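Hypothetical protein (Bacteroides caccae, PDB 4M8R) is of unknown function, but joins an Ig-like N-terminal domain to a larger region that probably folds as a WD40-like beta-propeller. Local coordinates at residues A[362-374]-A[378-388]. Sequence-based numbering, arbitrary orientation.
Sequences AQLSDKKVVSITN and RIGTITVLFSD. With EDO (1,2-ethanediol), chain H.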
loop_
_atom_site.group_PDB
_atom_site.type_symbol
_atom_site.label_atom_id
_atom_site.label_comp_id
_atom_site.label_asym_id
_atom_site.label_seq_id
_atom_site.Cartn_x
_atom_site.Cartn_y
_atom_site.Cartn_z
ATOM N N ALA A 362 18.553 -4.264 -30.589
ATOM C CA ALA A 362 18.994 -2.981 -31.123
ATOM C C ALA A 362 20.486 -3.046 -31.427
ATOM O O ALA A 362 21.257 -3.635 -30.670
ATOM C CB ALA A 362 18.705 -1.863 -30.134
ATOM N N GLN A 363 20.876 -2.434 -32.540
ATOM C CA GLN A 363 22.248 -2.476 -33.038
ATOM C C GLN A 363 22.557 -1.109 -33.634
ATOM O O GLN A 363 21.771 -0.585 -34.419
ATOM C CB GLN A 363 22.385 -3.584 -34.098
ATOM C CG GLN A 363 23.582 -3.477 -35.053
ATOM C CD GLN A 363 24.746 -4.390 -34.695
ATOM O OE1 GLN A 363 24.575 -5.605 -34.562
ATOM N NE2 GLN A 363 25.942 -3.813 -34.563
ATOM N N LEU A 364 23.693 -0.532 -33.254
ATOM C CA LEU A 364 24.107 0.765 -33.787
ATOM C C LEU A 364 25.524 0.701 -34.337
ATOM O O LEU A 364 26.490 0.763 -33.577
ATOM C CB LEU A 364 24.009 1.829 -32.700
ATOM C CG LEU A 364 22.580 2.074 -32.213
ATOM C CD1 LEU A 364 22.604 2.885 -30.936
ATOM C CD2 LEU A 364 21.747 2.771 -33.279
ATOM N N SER A 365 25.636 0.569 -35.657
ATOM C CA SER A 365 26.933 0.500 -36.330
ATOM C C SER A 365 27.633 1.856 -36.317
ATOM O O SER A 365 26.987 2.893 -36.454
ATOM C CB SER A 365 26.757 0.036 -37.777
ATOM O OG SER A 365 26.028 -1.175 -37.831
ATOM N N ASP A 366 28.952 1.840 -36.142
ATOM C CA ASP A 366 29.758 3.063 -36.127
ATOM C C ASP A 366 29.367 4.023 -34.990
ATOM O O ASP A 366 29.451 5.242 -35.148
ATOM C CB ASP A 366 29.676 3.775 -37.486
ATOM N N LYS A 367 28.926 3.471 -33.858
ATOM C CA LYS A 367 28.665 4.253 -32.642
ATOM C C LYS A 367 29.056 3.438 -31.420
ATOM O O LYS A 367 28.727 2.257 -31.332
ATOM C CB LYS A 367 27.194 4.667 -32.547
ATOM C CG LYS A 367 26.779 5.622 -33.654
ATOM C CD LYS A 367 25.454 6.312 -33.387
ATOM C CE LYS A 367 25.071 7.173 -34.583
ATOM N NZ LYS A 367 23.874 8.020 -34.332
ATOM N N LYS A 368 29.764 4.073 -30.490
ATOM C CA LYS A 368 30.244 3.407 -29.282
ATOM C C LYS A 368 29.504 3.907 -28.042
ATOM O O LYS A 368 29.559 5.095 -27.714
ATOM C CB LYS A 368 31.747 3.639 -29.112
ATOM C CG LYS A 368 32.363 2.841 -27.971
ATOM C CD LYS A 368 33.860 3.070 -27.851
ATOM C CE LYS A 368 34.424 2.336 -26.645
ATOM N NZ LYS A 368 35.825 2.732 -26.348
ATOM N N VAL A 369 28.816 2.996 -27.358
ATOM C CA VAL A 369 28.119 3.319 -26.115
ATOM C C VAL A 369 29.138 3.428 -24.992
ATOM O O VAL A 369 29.926 2.511 -24.796
ATOM C CB VAL A 369 27.097 2.230 -25.735
ATOM C CG1 VAL A 369 26.471 2.529 -24.375
ATOM C CG2 VAL A 369 26.014 2.105 -26.797
ATOM N N VAL A 370 29.116 4.542 -24.263
ATOM C CA VAL A 370 30.045 4.762 -23.139
ATOM C C VAL A 370 29.364 4.897 -21.775
ATOM O O VAL A 370 30.036 4.858 -20.743
ATOM C CB VAL A 370 30.939 6.000 -23.362
ATOM C CG1 VAL A 370 31.960 5.716 -24.455
ATOM C CG2 VAL A 370 30.103 7.234 -23.685
ATOM N N SER A 371 28.045 5.066 -21.770
ATOM C CA SER A 371 27.286 5.087 -20.536
ATOM C C SER A 371 25.852 4.653 -20.799
ATOM O O SER A 371 25.295 4.936 -21.863
ATOM C CB SER A 371 27.302 6.487 -19.927
ATOM O OG SER A 371 26.900 6.460 -18.568
ATOM N N ILE A 372 25.273 3.944 -19.830
ATOM C CA ILE A 372 23.858 3.578 -19.846
ATOM C C ILE A 372 23.277 3.876 -18.470
ATOM O O ILE A 372 23.915 3.613 -17.453
ATOM C CB ILE A 372 23.647 2.079 -20.163
ATOM C CG1 ILE A 372 24.364 1.691 -21.459
ATOM C CG2 ILE A 372 22.160 1.758 -20.272
ATOM C CD1 ILE A 372 24.171 0.245 -21.858
ATOM N N THR A 373 22.061 4.408 -18.443
ATOM C CA THR A 373 21.397 4.718 -17.181
ATOM C C THR A 373 19.877 4.787 -17.378
ATOM O O THR A 373 19.406 4.829 -18.515
ATOM C CB THR A 373 21.966 6.017 -16.575
ATOM O OG1 THR A 373 21.372 6.264 -15.295
ATOM C CG2 THR A 373 21.747 7.207 -17.515
ATOM N N ASN A 374 19.123 4.778 -16.276
ATOM C CA ASN A 374 17.669 4.612 -16.328
ATOM C C ASN A 374 16.924 5.733 -15.632
ATOM O O ASN A 374 17.255 6.096 -14.508
ATOM C CB ASN A 374 17.257 3.302 -15.659
ATOM C CG ASN A 374 17.886 2.087 -16.303
ATOM O OD1 ASN A 374 19.086 1.867 -16.189
ATOM N ND2 ASN A 374 17.072 1.282 -16.971
ATOM N N ARG A 378 9.964 6.808 -15.979
ATOM C CA ARG A 378 9.556 6.149 -17.213
ATOM C C ARG A 378 9.542 4.656 -16.955
ATOM O O ARG A 378 10.124 4.187 -15.975
ATOM C CB ARG A 378 10.545 6.454 -18.341
ATOM C CG ARG A 378 10.641 7.925 -18.705
ATOM C CD ARG A 378 9.342 8.408 -19.325
ATOM N NE ARG A 378 9.453 9.753 -19.879
ATOM C CZ ARG A 378 9.296 10.880 -19.189
ATOM N NH1 ARG A 378 9.021 10.866 -17.882
ATOM N NH2 ARG A 378 9.415 12.044 -19.814
ATOM N N ILE A 379 8.886 3.913 -17.840
ATOM C CA ILE A 379 8.938 2.459 -17.813
ATOM C C ILE A 379 9.434 1.950 -19.160
ATOM O O ILE A 379 9.120 2.523 -20.201
ATOM C CB ILE A 379 7.570 1.825 -17.473
ATOM C CG1 ILE A 379 6.458 2.366 -18.381
ATOM C CG2 ILE A 379 7.224 2.079 -16.009
ATOM C CD1 ILE A 379 5.169 1.573 -18.305
ATOM N N GLY A 380 10.233 0.890 -19.125
ATOM C CA GLY A 380 10.705 0.232 -20.338
ATOM C C GLY A 380 11.608 1.070 -21.223
ATOM O O GLY A 380 11.544 0.964 -22.446
ATOM N N THR A 381 12.454 1.898 -20.618
ATOM C CA THR A 381 13.434 2.665 -21.383
ATOM C C THR A 381 14.811 2.607 -20.742
ATOM O O THR A 381 14.944 2.385 -19.538
ATOM C CB THR A 381 13.044 4.152 -21.541
ATOM O OG1 THR A 381 13.183 4.829 -20.288
ATOM C CG2 THR A 381 11.613 4.297 -22.040
ATOM N N ILE A 382 15.827 2.803 -21.572
ATOM C CA ILE A 382 17.176 3.078 -21.108
ATOM C C ILE A 382 17.650 4.359 -21.767
ATOM O O ILE A 382 17.160 4.739 -22.833
ATOM C CB ILE A 382 18.161 1.940 -21.432
ATOM C CG1 ILE A 382 18.184 1.626 -22.932
ATOM C CG2 ILE A 382 17.797 0.694 -20.640
ATOM C CD1 ILE A 382 19.278 0.655 -23.329
ATOM N N THR A 383 18.594 5.025 -21.119
ATOM C CA THR A 383 19.188 6.228 -21.658
ATOM C C THR A 383 20.644 5.940 -21.918
ATOM O O THR A 383 21.345 5.421 -21.051
ATOM C CB THR A 383 19.041 7.392 -20.681
ATOM O OG1 THR A 383 17.645 7.610 -20.431
ATOM C CG2 THR A 383 19.667 8.656 -21.251
ATOM N N VAL A 384 21.095 6.282 -23.119
ATOM C CA VAL A 384 22.394 5.856 -23.609
ATOM C C VAL A 384 23.205 7.045 -24.102
ATOM O O VAL A 384 22.658 7.974 -24.692
ATOM C CB VAL A 384 22.220 4.839 -24.750
ATOM C CG1 VAL A 384 23.562 4.458 -25.353
ATOM C CG2 VAL A 384 21.495 3.603 -24.238
ATOM N N LEU A 385 24.513 6.996 -23.852
ATOM C CA LEU A 385 25.441 8.018 -24.299
ATOM C C LEU A 385 26.406 7.415 -25.322
ATOM O O LEU A 385 27.155 6.496 -24.994
ATOM C CB LEU A 385 26.212 8.575 -23.101
ATOM C CG LEU A 385 27.109 9.790 -23.349
ATOM C CD1 LEU A 385 26.293 11.038 -23.658
ATOM C CD2 LEU A 385 27.992 10.027 -22.139
ATOM N N PHE A 386 26.383 7.939 -26.551
ATOM C CA PHE A 386 27.251 7.475 -27.645
ATOM C C PHE A 386 28.354 8.468 -27.941
ATOM O O PHE A 386 28.239 9.644 -27.608
ATOM C CB PHE A 386 26.472 7.334 -28.951
ATOM C CG PHE A 386 25.242 6.505 -28.837
ATOM C CD1 PHE A 386 25.331 5.124 -28.762
ATOM C CD2 PHE A 386 23.990 7.104 -28.816
ATOM C CE1 PHE A 386 24.188 4.352 -28.655
ATOM C CE2 PHE A 386 22.844 6.340 -28.710
ATOM C CZ PHE A 386 22.943 4.958 -28.628
ATOM N N SER A 387 29.399 7.991 -28.608
ATOM C CA SER A 387 30.379 8.858 -29.254
ATOM C C SER A 387 30.549 8.423 -30.705
ATOM O O SER A 387 30.278 7.269 -31.044
ATOM C CB SER A 387 31.721 8.796 -28.526
ATOM O OG SER A 387 32.173 7.463 -28.405
ATOM N N ASP A 388 30.973 9.360 -31.554
ATOM C CA ASP A 388 31.317 9.058 -32.950
ATOM C C ASP A 388 32.832 8.828 -33.087
ATOM O O ASP A 388 33.328 7.692 -33.098
ATOM C CB ASP A 388 30.875 10.203 -33.871
ATOM C CG ASP A 388 31.779 11.428 -33.766
ATOM O OD1 ASP A 388 32.034 11.893 -32.631
ATOM O OD2 ASP A 388 32.238 11.921 -34.821
HETATM C C1 EDO H . 22.946 -0.022 -16.345
HETATM O O1 EDO H . 23.782 0.834 -15.561
HETATM C C2 EDO H . 21.513 0.480 -16.242
HETATM O O2 EDO H . 20.633 -0.265 -17.095
HETATM O O HOH W 1 13.773 1.287 -17.018
#
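Val369 and Phe386 form a non-hydrogen-bonded antiparallel pair, and CG2 of the valine meets the ring obliquely, 3.4 Å from Phe386 CE1. The other methyl of Val369, CG1, stands anti to the backbone N (chi1 175°) and lies on the same face of the sheet, 3.6 Å from Val384 CG1. That same Val384 methyl rests over one face of the Phe386 ring, offset toward the rim, while Trp405 meets the ring edge-to-face. Farther along, Ile372 CG2 packs on Ile382 CB at 4.2 Å, next to Phe343 and Ile305. The two strands are the first hairpin of a four-stranded antiparallel sheet, consistent with one blade of a beta-propeller; a type II turn from Leu364 to Lys367 brings the chain over from strand 355-364 of the adjoining sheet. A beta bulge interrupts the pairing: Val370 N reaches Leu385 O at 2.9 Å, almost straight, but Leu385 N bonds to Ser371 O at 3.0 Å, setting two residues against one. On the other side of the sheet Val370 CG2 lies against Leu385 CD2, and Thr373 and Thr383 run side by side, their hydroxyls bonded to Trp421 N and to Asp397, respectively. Beyond the last backbone bonds, Asn374 ND2 bonds to Tyr308 O and, through a water 3.3 Å from ND2, links to Thr381 O. A leucine in place of Asn374 would probably leave Tyr308 O and this water without their amide donor, losing this side-chain tie between the strand end and strand 303-310. An ethanediol, probably from the crystallisation liquor, is weakly bonded to Ile372 O.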